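Local coordinates for penicillin-binding protein 2 (Pbp2) (Helicobacter pylori, PDB 5LP5) that probably cross-links peptidoglycan as a penicillin-binding transpeptidase and partners MreC in the machinery that builds the cell wall, at residues 151-165 with 267-279. Residues are numbered along the deposited sequence; the frame is centred on the assembly and turned at random.
Sequences RYYPNNALASHVLGY and AGSYPEYNLNDFV
E272 reaches from the transpeptidase-family region to the start of helix 160-163, in the dimerisation-family region. Its CB packs on A157 O, 3.3 Å away, and CG continues alongside that carbonyl. The chain then bends at chi2 (-87°), which turns the carboxylate toward S160 and H161. There OE1 accepts three bonds: S160 OG at 2.7 Å on the anti side, H161 N through the syn lone pair, and H161 ND1 at 2.9 Å from above the carboxylate plane. OE2 takes S269 N of its own segment. Serine suits its place because S160 OG, donating to E272, also accepts a nearly straight bond from Y273 N (3.0 Å). Y273 turns a ring edge to one face of the H161 imidazole, planes 80° apart; S269 OG, bonded to L299 O, lies over the other's rim. Branched L275 covers both the Y153 ring, with CB, and G164 O, with CD2, while flat F278 stacks on Y165, planes 18° apart. An asparagine amide matches a backbone N-H and C=O: N276 OD1 accepts from Y153 N, and ND2 donates to Y153 O at 2.8 Å. Such specific pairing implies a defined join, the carboxylate probably favouring a protonated ND1 and perhaps stabilised by the helix start.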
ATOM      1  N   ARG A 151       1.363  -4.336  -3.376  1.00 37.79           N
ATOM      2  CA  ARG A 151       1.291  -3.262  -4.350  1.00 34.69           C
ATOM      3  C   ARG A 151      -0.006  -3.409  -5.124  1.00 34.84           C
ATOM      4  O   ARG A 151      -0.538  -4.517  -5.298  1.00 32.53           O
ATOM      5  CB  ARG A 151       2.495  -3.319  -5.297  1.00 35.26           C
ATOM      6  CG  ARG A 151       2.786  -2.032  -6.074  1.00 34.86           C
ATOM      7  CD  ARG A 151       3.272  -0.908  -5.157  1.00 34.38           C
ATOM      8  NE  ARG A 151       3.963   0.175  -5.875  1.00 33.26           N
ATOM      9  CZ  ARG A 151       4.192   1.391  -5.372  1.00 32.25           C
ATOM     10  NH1 ARG A 151       3.812   1.691  -4.137  1.00 32.41           N
ATOM     11  NH2 ARG A 151       4.808   2.318  -6.097  1.00 32.06           N
ATOM     12  N   TYR A 152      -0.524  -2.278  -5.584  1.00 36.67           N
ATOM     13  CA  TYR A 152      -1.797  -2.244  -6.304  1.00 36.48           C
ATOM     14  C   TYR A 152      -1.831  -1.152  -7.374  1.00 35.46           C
ATOM     15  O   TYR A 152      -1.574   0.014  -7.099  1.00 33.54           O
ATOM     16  CB  TYR A 152      -2.947  -2.044  -5.318  1.00 37.75           C
ATOM     17  CG  TYR A 152      -4.313  -2.058  -5.964  1.00 39.52           C
ATOM     18  CD1 TYR A 152      -4.840  -3.230  -6.523  1.00 43.07           C
ATOM     19  CD2 TYR A 152      -5.070  -0.904  -6.029  1.00 38.52           C
ATOM     20  CE1 TYR A 152      -6.085  -3.236  -7.132  1.00 42.70           C
ATOM     21  CE2 TYR A 152      -6.318  -0.901  -6.613  1.00 38.32           C
ATOM     22  CZ  TYR A 152      -6.823  -2.058  -7.165  1.00 40.18           C
ATOM     23  OH  TYR A 152      -8.060  -2.014  -7.760  1.00 39.56           O
ATOM     24  N   TYR A 153      -2.178  -1.551  -8.591  1.00 37.30           N
ATOM     25  CA  TYR A 153      -2.264  -0.657  -9.741  1.00 36.27           C
ATOM     26  C   TYR A 153      -3.748  -0.543 -10.088  1.00 37.79           C
ATOM     27  O   TYR A 153      -4.327  -1.442 -10.698  1.00 36.78           O
ATOM     28  CB  TYR A 153      -1.412  -1.202 -10.906  1.00 35.67           C
ATOM     29  CG  TYR A 153       0.032  -1.431 -10.491  1.00 33.74           C
ATOM     30  CD1 TYR A 153       0.982  -0.452 -10.663  1.00 32.44           C
ATOM     31  CD2 TYR A 153       0.428  -2.619  -9.864  1.00 35.53           C
ATOM     32  CE1 TYR A 153       2.301  -0.648 -10.258  1.00 32.68           C
ATOM     33  CE2 TYR A 153       1.741  -2.819  -9.451  1.00 33.82           C
ATOM     34  CZ  TYR A 153       2.667  -1.829  -9.651  1.00 32.93           C
ATOM     35  OH  TYR A 153       3.959  -1.999  -9.250  1.00 34.18           O
ATOM     36  N   PRO A 154      -4.383   0.556  -9.650  1.00 39.58           N
ATOM     37  CA  PRO A 154      -5.820   0.729  -9.802  1.00 39.92           C
ATOM     38  C   PRO A 154      -6.284   0.593 -11.230  1.00 41.12           C
ATOM     39  O   PRO A 154      -7.317  -0.030 -11.484  1.00 46.54           O
ATOM     40  CB  PRO A 154      -6.084   2.153  -9.314  1.00 38.58           C
ATOM     41  CG  PRO A 154      -4.775   2.746  -9.008  1.00 39.85           C
ATOM     42  CD  PRO A 154      -3.773   1.658  -8.897  1.00 40.00           C
ATOM     43  N   ASN A 155      -5.529   1.145 -12.167  1.00 39.30           N
ATOM     44  CA  ASN A 155      -5.979   1.121 -13.562  1.00 37.71           C
ATOM     45  C   ASN A 155      -5.545  -0.109 -14.351  1.00 37.23           C
ATOM     46  O   ASN A 155      -5.735  -0.173 -15.556  1.00 40.66           O
ATOM     47  CB  ASN A 155      -5.531   2.391 -14.268  1.00 36.94           C
ATOM     48  CG  ASN A 155      -6.035   3.618 -13.577  1.00 34.92           C
ATOM     49  OD1 ASN A 155      -7.046   4.185 -13.961  1.00 37.55           O
ATOM     50  ND2 ASN A 155      -5.352   4.014 -12.540  1.00 36.46           N
ATOM     51  N   ASN A 156      -4.980  -1.088 -13.666  1.00 35.87           N
ATOM     52  CA  ASN A 156      -4.562  -2.335 -14.292  1.00 34.90           C
ATOM     53  C   ASN A 156      -3.502  -2.222 -15.381  1.00 33.32           C
ATOM     54  O   ASN A 156      -2.312  -2.174 -15.060  1.00 34.30           O
ATOM     55  CB  ASN A 156      -5.784  -3.112 -14.771  1.00 34.80           C
ATOM     56  CG  ASN A 156      -6.588  -3.649 -13.614  1.00 34.92           C
ATOM     57  OD1 ASN A 156      -6.160  -4.553 -12.899  1.00 37.43           O
ATOM     58  ND2 ASN A 156      -7.720  -3.049 -13.385  1.00 34.28           N
ATOM     59  N   ALA A 157      -3.920  -2.198 -16.644  1.00 32.53           N
ATOM     60  CA  ALA A 157      -2.982  -2.203 -17.775  1.00 34.77           C
ATOM     61  C   ALA A 157      -2.774  -0.822 -18.376  1.00 35.27           C
ATOM     62  O   ALA A 157      -2.142  -0.669 -19.420  1.00 33.64           O
ATOM     63  CB  ALA A 157      -3.435  -3.177 -18.856  1.00 36.11           C
ATOM     64  N   LEU A 158      -3.293   0.194 -17.705  1.00 38.12           N
ATOM     65  CA  LEU A 158      -3.063   1.551 -18.137  1.00 40.28           C
ATOM     66  C   LEU A 158      -1.605   1.895 -17.915  1.00 39.97           C
ATOM     67  O   LEU A 158      -1.114   1.791 -16.798  1.00 42.50           O
ATOM     68  CB  LEU A 158      -3.952   2.525 -17.371  1.00 40.20           C
ATOM     69  CG  LEU A 158      -3.860   3.953 -17.899  1.00 41.76           C
ATOM     70  CD1 LEU A 158      -4.545   4.049 -19.253  1.00 42.42           C
ATOM     71  CD2 LEU A 158      -4.484   4.915 -16.904  1.00 44.10           C
ATOM     72  N   ALA A 159      -0.925   2.286 -18.989  1.00 40.30           N
ATOM     73  CA  ALA A 159       0.458   2.779 -18.923  1.00 39.16           C
ATOM     74  C   ALA A 159       1.381   1.745 -18.319  1.00 35.75           C
ATOM     75  O   ALA A 159       2.411   2.075 -17.736  1.00 34.56           O
ATOM     76  CB  ALA A 159       0.532   4.075 -18.123  1.00 39.72           C
ATOM     77  N   SER A 160       1.011   0.483 -18.475  1.00 33.77           N
ATOM     78  CA  SER A 160       1.783  -0.600 -17.909  1.00 33.44           C
ATOM     79  C   SER A 160       3.261  -0.537 -18.295  1.00 33.97           C
ATOM     80  O   SER A 160       4.121  -0.969 -17.519  1.00 38.40           O
ATOM     81  CB  SER A 160       1.176  -1.953 -18.306  1.00 32.62           C
ATOM     82  OG  SER A 160       1.424  -2.303 -19.660  1.00 29.86           O
ATOM     83  N   HIS A 161       3.560  -0.009 -19.477  1.00 34.35           N
ATOM     84  CA  HIS A 161       4.942   0.046 -19.941  1.00 37.36           C
ATOM     85  C   HIS A 161       5.675   1.282 -19.432  1.00 36.03           C
ATOM     86  O   HIS A 161       6.872   1.403 -19.594  1.00 40.56           O
ATOM     87  CB  HIS A 161       5.026  -0.066 -21.476  1.00 38.47           C
ATOM     88  CG  HIS A 161       4.801  -1.456 -21.997  1.00 37.95           C
ATOM     89  ND1 HIS A 161       3.596  -1.858 -22.528  1.00 38.16           N
ATOM     90  CD2 HIS A 161       5.622  -2.535 -22.070  1.00 38.53           C
ATOM     91  CE1 HIS A 161       3.686  -3.119 -22.908  1.00 39.70           C
ATOM     92  NE2 HIS A 161       4.901  -3.556 -22.638  1.00 38.55           N
ATOM     93  N   VAL A 162       4.956   2.197 -18.806  1.00 36.90           N
ATOM     94  CA  VAL A 162       5.584   3.319 -18.109  1.00 36.20           C
ATOM     95  C   VAL A 162       5.828   2.988 -16.651  1.00 35.28           C
ATOM     96  O   VAL A 162       6.946   3.127 -16.136  1.00 38.14           O
ATOM     97  CB  VAL A 162       4.707   4.579 -18.139  1.00 36.49           C
ATOM     98  CG1 VAL A 162       5.391   5.696 -17.380  1.00 35.28           C
ATOM     99  CG2 VAL A 162       4.419   4.986 -19.586  1.00 38.73           C
ATOM    100  N   LEU A 163       4.771   2.556 -15.985  1.00 32.03           N
ATOM    101  CA  LEU A 163       4.822   2.353 -14.550  1.00 31.20           C
ATOM    102  C   LEU A 163       5.756   1.208 -14.168  1.00 32.42           C
ATOM    103  O   LEU A 163       6.620   1.369 -13.304  1.00 39.20           O
ATOM    104  CB  LEU A 163       3.415   2.111 -14.018  1.00 30.33           C
ATOM    105  CG  LEU A 163       2.388   3.211 -14.319  1.00 28.10           C
ATOM    106  CD1 LEU A 163       1.012   2.736 -13.926  1.00 28.27           C
ATOM    107  CD2 LEU A 163       2.731   4.478 -13.587  1.00 26.99           C
ATOM    108  N   GLY A 164       5.612   0.072 -14.844  1.00 31.60           N
ATOM    109  CA  GLY A 164       6.326  -1.134 -14.492  1.00 30.84           C
ATOM    110  C   GLY A 164       5.777  -1.706 -13.199  1.00 31.05           C
ATOM    111  O   GLY A 164       4.796  -1.201 -12.651  1.00 31.82           O
ATOM    112  N   TYR A 165       6.421  -2.748 -12.692  1.00 32.33           N
ATOM    113  CA  TYR A 165       5.919  -3.460 -11.535  1.00 33.66           C
ATOM    114  C   TYR A 165       7.019  -3.871 -10.557  1.00 34.94           C
ATOM    115  O   TYR A 165       8.184  -3.979 -10.903  1.00 35.26           O
ATOM    116  CB  TYR A 165       5.127  -4.693 -11.985  1.00 34.44           C
ATOM    117  CG  TYR A 165       5.975  -5.709 -12.691  1.00 37.59           C
ATOM    118  CD1 TYR A 165       6.708  -6.648 -11.968  1.00 40.03           C
ATOM    119  CD2 TYR A 165       6.080  -5.717 -14.077  1.00 37.27           C
ATOM    120  CE1 TYR A 165       7.495  -7.574 -12.602  1.00 39.37           C
ATOM    121  CE2 TYR A 165       6.867  -6.644 -14.718  1.00 38.55           C
ATOM    122  CZ  TYR A 165       7.571  -7.573 -13.974  1.00 40.31           C
ATOM    123  OH  TYR A 165       8.355  -8.517 -14.607  1.00 42.12           O
ATOM    124  N   ALA A 267       2.200   7.927 -23.240  1.00 31.80           N
ATOM    125  CA  ALA A 267       3.197   6.946 -23.675  1.00 30.07           C
ATOM    126  C   ALA A 267       2.526   5.566 -23.672  1.00 30.44           C
ATOM    127  O   ALA A 267       2.517   4.834 -22.663  1.00 33.90           O
ATOM    128  CB  ALA A 267       4.409   6.965 -22.773  1.00 28.96           C
ATOM    129  N   GLY A 268       1.929   5.226 -24.802  1.00 29.03           N
ATOM    130  CA  GLY A 268       1.292   3.943 -24.944  1.00 30.07           C
ATOM    131  C   GLY A 268       2.131   2.973 -25.733  1.00 29.84           C
ATOM    132  O   GLY A 268       2.761   3.356 -26.706  1.00 30.53           O
ATOM    133  N   SER A 269       2.133   1.715 -25.308  1.00 29.29           N
ATOM    134  CA  SER A 269       2.745   0.637 -26.080  1.00 29.95           C
ATOM    135  C   SER A 269       1.783  -0.525 -26.142  1.00 28.27           C
ATOM    136  O   SER A 269       1.351  -1.010 -25.110  1.00 26.54           O
ATOM    137  CB  SER A 269       4.073   0.177 -25.458  1.00 31.61           C
ATOM    138  OG  SER A 269       4.498  -1.066 -26.031  1.00 32.13           O
ATOM    139  N   TYR A 270       1.480  -0.993 -27.350  1.00 28.66           N
ATOM    140  CA  TYR A 270       0.326  -1.880 -27.539  1.00 29.20           C
ATOM    141  C   TYR A 270       0.657  -3.173 -28.248  1.00 28.40           C
ATOM    142  O   TYR A 270       1.163  -3.163 -29.377  1.00 27.33           O
ATOM    143  CB  TYR A 270      -0.786  -1.143 -28.277  1.00 29.47           C
ATOM    144  CG  TYR A 270      -1.142   0.118 -27.551  1.00 29.26           C
ATOM    145  CD1 TYR A 270      -2.043   0.097 -26.490  1.00 29.84           C
ATOM    146  CD2 TYR A 270      -0.530   1.332 -27.874  1.00 29.35           C
ATOM    147  CE1 TYR A 270      -2.352   1.265 -25.791  1.00 29.12           C
ATOM    148  CE2 TYR A 270      -0.828   2.497 -27.179  1.00 28.29           C
ATOM    149  CZ  TYR A 270      -1.739   2.450 -26.141  1.00 28.18           C
ATOM    150  OH  TYR A 270      -2.071   3.575 -25.456  1.00 28.12           O
ATOM    151  N   PRO A 271       0.351  -4.300 -27.592  1.00 27.77           N
ATOM    152  CA  PRO A 271      -0.403  -4.417 -26.351  1.00 28.51           C
ATOM    153  C   PRO A 271       0.279  -3.966 -25.076  1.00 30.18           C
ATOM    154  O   PRO A 271       1.461  -4.215 -24.898  1.00 34.31           O
ATOM    155  CB  PRO A 271      -0.643  -5.936 -26.222  1.00 28.53           C
ATOM    156  CG  PRO A 271      -0.232  -6.551 -27.499  1.00 28.45           C
ATOM    157  CD  PRO A 271       0.730  -5.615 -28.132  1.00 28.03           C
ATOM    158  N   GLU A 272      -0.474  -3.310 -24.194  1.00 33.55           N
ATOM    159  CA  GLU A 272      -0.102  -3.162 -22.781  1.00 33.78           C
ATOM    160  C   GLU A 272      -0.422  -4.501 -22.065  1.00 33.86           C
ATOM    161  O   GLU A 272      -1.013  -5.396 -22.670  1.00 34.76           O
ATOM    162  CB  GLU A 272      -0.887  -2.000 -22.126  1.00 34.64           C
ATOM    163  CG  GLU A 272      -0.759  -0.620 -22.776  1.00 35.08           C
ATOM    164  CD  GLU A 272       0.429   0.186 -22.279  1.00 36.57           C
ATOM    165  OE1 GLU A 272       1.260  -0.384 -21.548  1.00 38.13           O
ATOM    166  OE2 GLU A 272       0.542   1.387 -22.626  1.00 41.46           O
ATOM    167  N   TYR A 273      -0.037  -4.634 -20.791  1.00 32.52           N
ATOM    168  CA  TYR A 273      -0.388  -5.809 -19.970  1.00 31.96           C
ATOM    169  C   TYR A 273      -0.761  -5.383 -18.552  1.00 29.44           C
ATOM    170  O   TYR A 273      -0.446  -4.278 -18.140  1.00 26.82           O
ATOM    171  CB  TYR A 273       0.756  -6.834 -19.936  1.00 34.91           C
ATOM    172  CG  TYR A 273       2.042  -6.349 -19.293  1.00 36.81           C
ATOM    173  CD1 TYR A 273       2.343  -6.651 -17.970  1.00 38.81           C
ATOM    174  CD2 TYR A 273       2.957  -5.588 -20.008  1.00 38.98           C
ATOM    175  CE1 TYR A 273       3.521  -6.196 -17.369  1.00 39.16           C
ATOM    176  CE2 TYR A 273       4.130  -5.129 -19.417  1.00 40.97           C
ATOM    177  CZ  TYR A 273       4.407  -5.439 -18.096  1.00 39.13           C
ATOM    178  OH  TYR A 273       5.556  -4.962 -17.518  1.00 41.51           O
ATOM    179  N   ASN A 274      -1.432  -6.264 -17.814  1.00 28.31           N
ATOM    180  CA  ASN A 274      -2.029  -5.907 -16.522  1.00 27.20           C
ATOM    181  C   ASN A 274      -1.061  -6.103 -15.383  1.00 27.06           C
ATOM    182  O   ASN A 274      -0.834  -7.227 -14.929  1.00 26.93           O
ATOM    183  CB  ASN A 274      -3.296  -6.707 -16.251  1.00 27.54           C
ATOM    184  CG  ASN A 274      -3.968  -6.320 -14.938  1.00 27.77           C
ATOM    185  OD1 ASN A 274      -3.404  -5.616 -14.096  1.00 24.71           O
ATOM    186  ND2 ASN A 274      -5.209  -6.779 -14.765  1.00 29.70           N
ATOM    187  N   LEU A 275      -0.556  -4.979 -14.879  1.00 27.44           N
ATOM    188  CA  LEU A 275       0.483  -4.968 -13.865  1.00 27.40           C
ATOM    189  C   LEU A 275       0.117  -5.742 -12.601  1.00 28.68           C
ATOM    190  O   LEU A 275       1.003  -6.222 -11.899  1.00 27.62           O
ATOM    191  CB  LEU A 275       0.830  -3.537 -13.507  1.00 26.88           C
ATOM    192  CG  LEU A 275       1.484  -2.704 -14.610  1.00 28.14           C
ATOM    193  CD1 LEU A 275       1.460  -1.228 -14.203  1.00 28.49           C
ATOM    194  CD2 LEU A 275       2.920  -3.141 -14.947  1.00 28.19           C
ATOM    195  N   ASN A 276      -1.178  -5.865 -12.298  1.00 30.11           N
ATOM    196  CA  ASN A 276      -1.588  -6.557 -11.071  1.00 30.37           C
ATOM    197  C   ASN A 276      -1.285  -8.056 -11.099  1.00 33.23           C
ATOM    198  O   ASN A 276      -1.163  -8.670 -10.055  1.00 33.90           O
ATOM    199  CB  ASN A 276      -3.069  -6.357 -10.803  1.00 28.85           C
ATOM    200  CG  ASN A 276      -3.387  -5.000 -10.292  1.00 27.16           C
ATOM    201  OD1 ASN A 276      -3.038  -4.644  -9.168  1.00 26.12           O
ATOM    202  ND2 ASN A 276      -4.111  -4.240 -11.092  1.00 27.66           N
ATOM    203  N   ASP A 277      -1.167  -8.646 -12.284  1.00 37.22           N
ATOM    204  CA  ASP A 277      -0.941 -10.096 -12.379  1.00 39.37           C
ATOM    205  C   ASP A 277       0.474 -10.500 -11.942  1.00 41.39           C
ATOM    206  O   ASP A 277       0.737 -11.673 -11.707  1.00 41.34           O
ATOM    207  CB  ASP A 277      -1.223 -10.595 -13.801  1.00 39.57           C
ATOM    208  CG  ASP A 277      -2.664 -10.376 -14.231  1.00 40.50           C
ATOM    209  OD1 ASP A 277      -3.557 -10.331 -13.352  1.00 41.75           O
ATOM    210  OD2 ASP A 277      -2.907 -10.240 -15.451  1.00 40.08           O
ATOM    211  N   PHE A 278       1.376  -9.531 -11.830  1.00 43.63           N
ATOM    212  CA  PHE A 278       2.725  -9.798 -11.364  1.00 48.53           C
ATOM    213  C   PHE A 278       2.875  -9.689  -9.841  1.00 53.87           C
ATOM    214  O   PHE A 278       3.822 -10.249  -9.277  1.00 56.97           O
ATOM    215  CB  PHE A 278       3.739  -8.861 -12.062  1.00 50.07           C
ATOM    216  CG  PHE A 278       4.006  -9.235 -13.484  1.00 50.17           C
ATOM    217  CD1 PHE A 278       3.165  -8.792 -14.495  1.00 51.15           C
ATOM    218  CD2 PHE A 278       5.072 -10.064 -13.811  1.00 52.45           C
ATOM    219  CE1 PHE A 278       3.385  -9.163 -15.807  1.00 50.17           C
ATOM    220  CE2 PHE A 278       5.299 -10.437 -15.123  1.00 52.25           C
ATOM    221  CZ  PHE A 278       4.452  -9.986 -16.122  1.00 51.42           C
ATOM    222  N   VAL A 279       1.959  -8.995  -9.173  1.00 56.03           N
ATOM    223  CA  VAL A 279       2.244  -8.539  -7.808  1.00 59.17           C
ATOM    224  C   VAL A 279       2.612  -9.644  -6.791  1.00 62.27           C
ATOM    225  O   VAL A 279       3.556  -9.455  -6.007  1.00 71.24           O
ATOM    226  CB  VAL A 279       1.138  -7.611  -7.261  1.00 55.52           C
ATOM    227  CG1 VAL A 279       1.380  -7.296  -5.792  1.00 56.73           C
ATOM    228  CG2 VAL A 279       1.087  -6.319  -8.074  1.00 52.36           C
TER